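HAD family phosphatase (Pseudomonas syringae pv. tomato, PDB 2ODA) probably acts as a phosphatase-type hydrolase of the haloacid dehalogenase superfamily, in a Pseudomonas-specific subfamily probably related to phosphonoacetaldehyde hydrolases. Local coordinates at residues E152-Q155 and R156-Q159. Residues are numbered along the deposited sequence; the frame is centred on the assembly and turned at random.
Sequences EREQ and RRAQ
Arg-156 reaches back one helical turn, its chain extended, to Glu-152. Its CB, CG and CD pass the carbonyl oxygen of Glu-152 in turn, CG coming within 3.5 Å of that O. CG stands anti to the carbonyl carbon (chi1 -76°), and a turn at chi4 (71°) off the extended chain sets NH1 at Glu-152 O, to which it donates at 3.1 Å. The oxygen lies in the guanidinium plane, yet NH1 meets it from above the carbonyl plane. Glu-152 O thus accepts two bonds, from Arg-156 N and NH1, arriving from opposite faces of its plane. NH1 also rests against CB of Glu-152, 3.5 Å away, and donates to a water that in turn donates to Gln-155 OE1. Glu-152 OE1 accepts a hydrogen bond from the backbone N of Asn-149. Farther round the helix, Arg-157 NH2 forms an i,i+3 salt bridge with Glu-154 OE2 at 2.9 Å, approaching from above the carboxylate plane, the two flat groups 77° apart. Like the i,i+4 Arg-156/Glu-152 contact, it is local to the surface of helix 150-167, near whose start Arg-156 and Arg-157 both touch Trp-145 of helix 142-147; the helix leads on to strand 171-173, outermost in this chain's parallel sheet.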
ATOM      1  N   GLU B 152      22.236  -9.655  30.817  1.00  8.18           N
ATOM      2  CA  GLU B 152      21.865 -10.571  29.745  1.00  8.68           C
ATOM      3  C   GLU B 152      20.615 -10.080  29.034  1.00  8.62           C
ATOM      4  O   GLU B 152      20.495 -10.239  27.821  1.00  8.44           O
ATOM      5  CB  GLU B 152      21.581 -11.966  30.317  1.00  8.58           C
ATOM      6  CG  GLU B 152      22.846 -12.732  30.645  1.00  8.43           C
ATOM      7  CD  GLU B 152      22.562 -14.018  31.359  1.00 10.64           C
ATOM      8  OE1 GLU B 152      21.684 -14.059  32.261  1.00 10.57           O
ATOM      9  OE2 GLU B 152      23.243 -14.998  31.031  1.00 12.00           O
ATOM     10  N   ARG B 153      19.662  -9.543  29.795  1.00  7.78           N
ATOM     11  CA  ARG B 153      18.477  -8.907  29.167  1.00  8.72           C
ATOM     12  C   ARG B 153      18.890  -7.686  28.331  1.00  9.20           C
ATOM     13  O   ARG B 153      18.420  -7.523  27.224  1.00 10.16           O
ATOM     14  CB  ARG B 153      17.405  -8.527  30.200  1.00  8.57           C
ATOM     15  CG  ARG B 153      16.493  -9.696  30.631  1.00  7.57           C
ATOM     16  CD  ARG B 153      15.453  -9.199  31.646  1.00  7.87           C
ATOM     17  NE  ARG B 153      16.097  -8.848  32.908  1.00 11.88           N
ATOM     18  CZ  ARG B 153      16.311  -9.706  33.900  1.00 11.07           C
ATOM     19  NH1 ARG B 153      15.898 -10.971  33.793  1.00 10.53           N
ATOM     20  NH2 ARG B 153      16.925  -9.305  35.009  1.00 11.66           N
ATOM     21  N   GLU B 154      19.764  -6.841  28.869  1.00  9.12           N
ATOM     22  CA  GLU B 154      20.276  -5.692  28.113  1.00  9.04           C
ATOM     23  C   GLU B 154      20.971  -6.140  26.827  1.00  8.69           C
ATOM     24  O   GLU B 154      20.725  -5.583  25.755  1.00  8.59           O
ATOM     25  CB  GLU B 154      21.221  -4.854  28.974  1.00  9.46           C
ATOM     26  CG  GLU B 154      21.828  -3.651  28.254  1.00  8.70           C
ATOM     27  CD  GLU B 154      20.752  -2.730  27.702  1.00  8.82           C
ATOM     28  OE1 GLU B 154      20.734  -2.495  26.471  1.00 11.66           O
ATOM     29  OE2 GLU B 154      19.913  -2.262  28.501  1.00  7.84           O
ATOM     30  N   GLN B 155      21.845  -7.141  26.933  1.00  8.33           N
ATOM     31  CA  GLN B 155      22.563  -7.640  25.757  1.00  9.18           C
ATOM     32  C   GLN B 155      21.583  -8.109  24.665  1.00  8.04           C
ATOM     33  O   GLN B 155      21.750  -7.767  23.506  1.00  7.59           O
ATOM     34  CB  GLN B 155      23.575  -8.744  26.134  1.00  8.46           C
ATOM     35  CG  GLN B 155      24.549  -9.074  25.013  1.00 11.93           C
ATOM     36  CD  GLN B 155      25.773  -9.888  25.476  1.00 13.28           C
ATOM     37  OE1 GLN B 155      25.812 -10.400  26.590  1.00 20.27           O
ATOM     38  NE2 GLN B 155      26.765 -10.014  24.605  1.00 19.64           N
ATOM     39  N   ARG B 156      20.564  -8.877  25.046  1.00  8.12           N
ATOM     40  CA  ARG B 156      19.600  -9.411  24.074  1.00  8.65           C
ATOM     41  C   ARG B 156      18.723  -8.333  23.418  1.00  7.60           C
ATOM     42  O   ARG B 156      18.439  -8.430  22.222  1.00  6.94           O
ATOM     43  CB  ARG B 156      18.753 -10.535  24.705  1.00  8.55           C
ATOM     44  CG  ARG B 156      19.585 -11.841  24.816  1.00 10.31           C
ATOM     45  CD  ARG B 156      18.947 -12.877  25.745  1.00 12.25           C
ATOM     46  NE  ARG B 156      19.768 -14.111  25.831  1.00 17.83           N
ATOM     47  CZ  ARG B 156      20.941 -14.187  26.459  1.00 19.77           C
ATOM     48  NH1 ARG B 156      21.474 -13.117  27.043  1.00 19.51           N
ATOM     49  NH2 ARG B 156      21.606 -15.330  26.482  1.00 21.48           N
ATOM     50  N   ARG B 157      18.302  -7.340  24.203  1.00  7.97           N
ATOM     51  CA  ARG B 157      17.574  -6.185  23.683  1.00  8.10           C
ATOM     52  C   ARG B 157      18.430  -5.408  22.683  1.00  8.09           C
ATOM     53  O   ARG B 157      17.968  -5.084  21.595  1.00  9.54           O
ATOM     54  CB  ARG B 157      17.203  -5.229  24.812  1.00  7.81           C
ATOM     55  CG  ARG B 157      15.985  -5.617  25.633  1.00  8.38           C
ATOM     56  CD  ARG B 157      15.469  -4.376  26.411  1.00  8.11           C
ATOM     57  NE  ARG B 157      16.466  -3.828  27.347  1.00  7.87           N
ATOM     58  CZ  ARG B 157      16.616  -4.224  28.610  1.00  9.22           C
ATOM     59  NH1 ARG B 157      15.808  -5.161  29.122  1.00  7.88           N
ATOM     60  NH2 ARG B 157      17.571  -3.671  29.364  1.00  9.15           N
ATOM     61  N   ALA B 158      19.676  -5.117  23.056  1.00  8.09           N
ATOM     62  CA  ALA B 158      20.589  -4.412  22.171  1.00  7.88           C
ATOM     63  C   ALA B 158      20.836  -5.176  20.851  1.00  7.62           C
ATOM     64  O   ALA B 158      20.859  -4.579  19.778  1.00  6.82           O
ATOM     65  CB  ALA B 158      21.910  -4.091  22.906  1.00  7.46           C
ATOM     66  N   GLN B 159      20.995  -6.501  20.925  1.00  7.72           N
ATOM     67  CA  GLN B 159      21.191  -7.315  19.713  1.00  8.27           C
ATOM     68  C   GLN B 159      19.970  -7.279  18.794  1.00  8.15           C
ATOM     69  O   GLN B 159      20.114  -7.049  17.584  1.00  8.47           O
ATOM     70  CB  GLN B 159      21.559  -8.765  20.053  1.00  8.35           C
ATOM     71  CG  GLN B 159      22.981  -8.854  20.523  1.00 11.79           C
ATOM     72  CD  GLN B 159      23.327 -10.162  21.223  1.00 15.64           C
ATOM     73  OE1 GLN B 159      22.448 -10.981  21.551  1.00 17.95           O
ATOM     74  NE2 GLN B 159      24.614 -10.348  21.479  1.00 10.74           N
TER
HETATM   75  O   HOH W   1      24.134 -12.913  27.376  1.00 23.23           O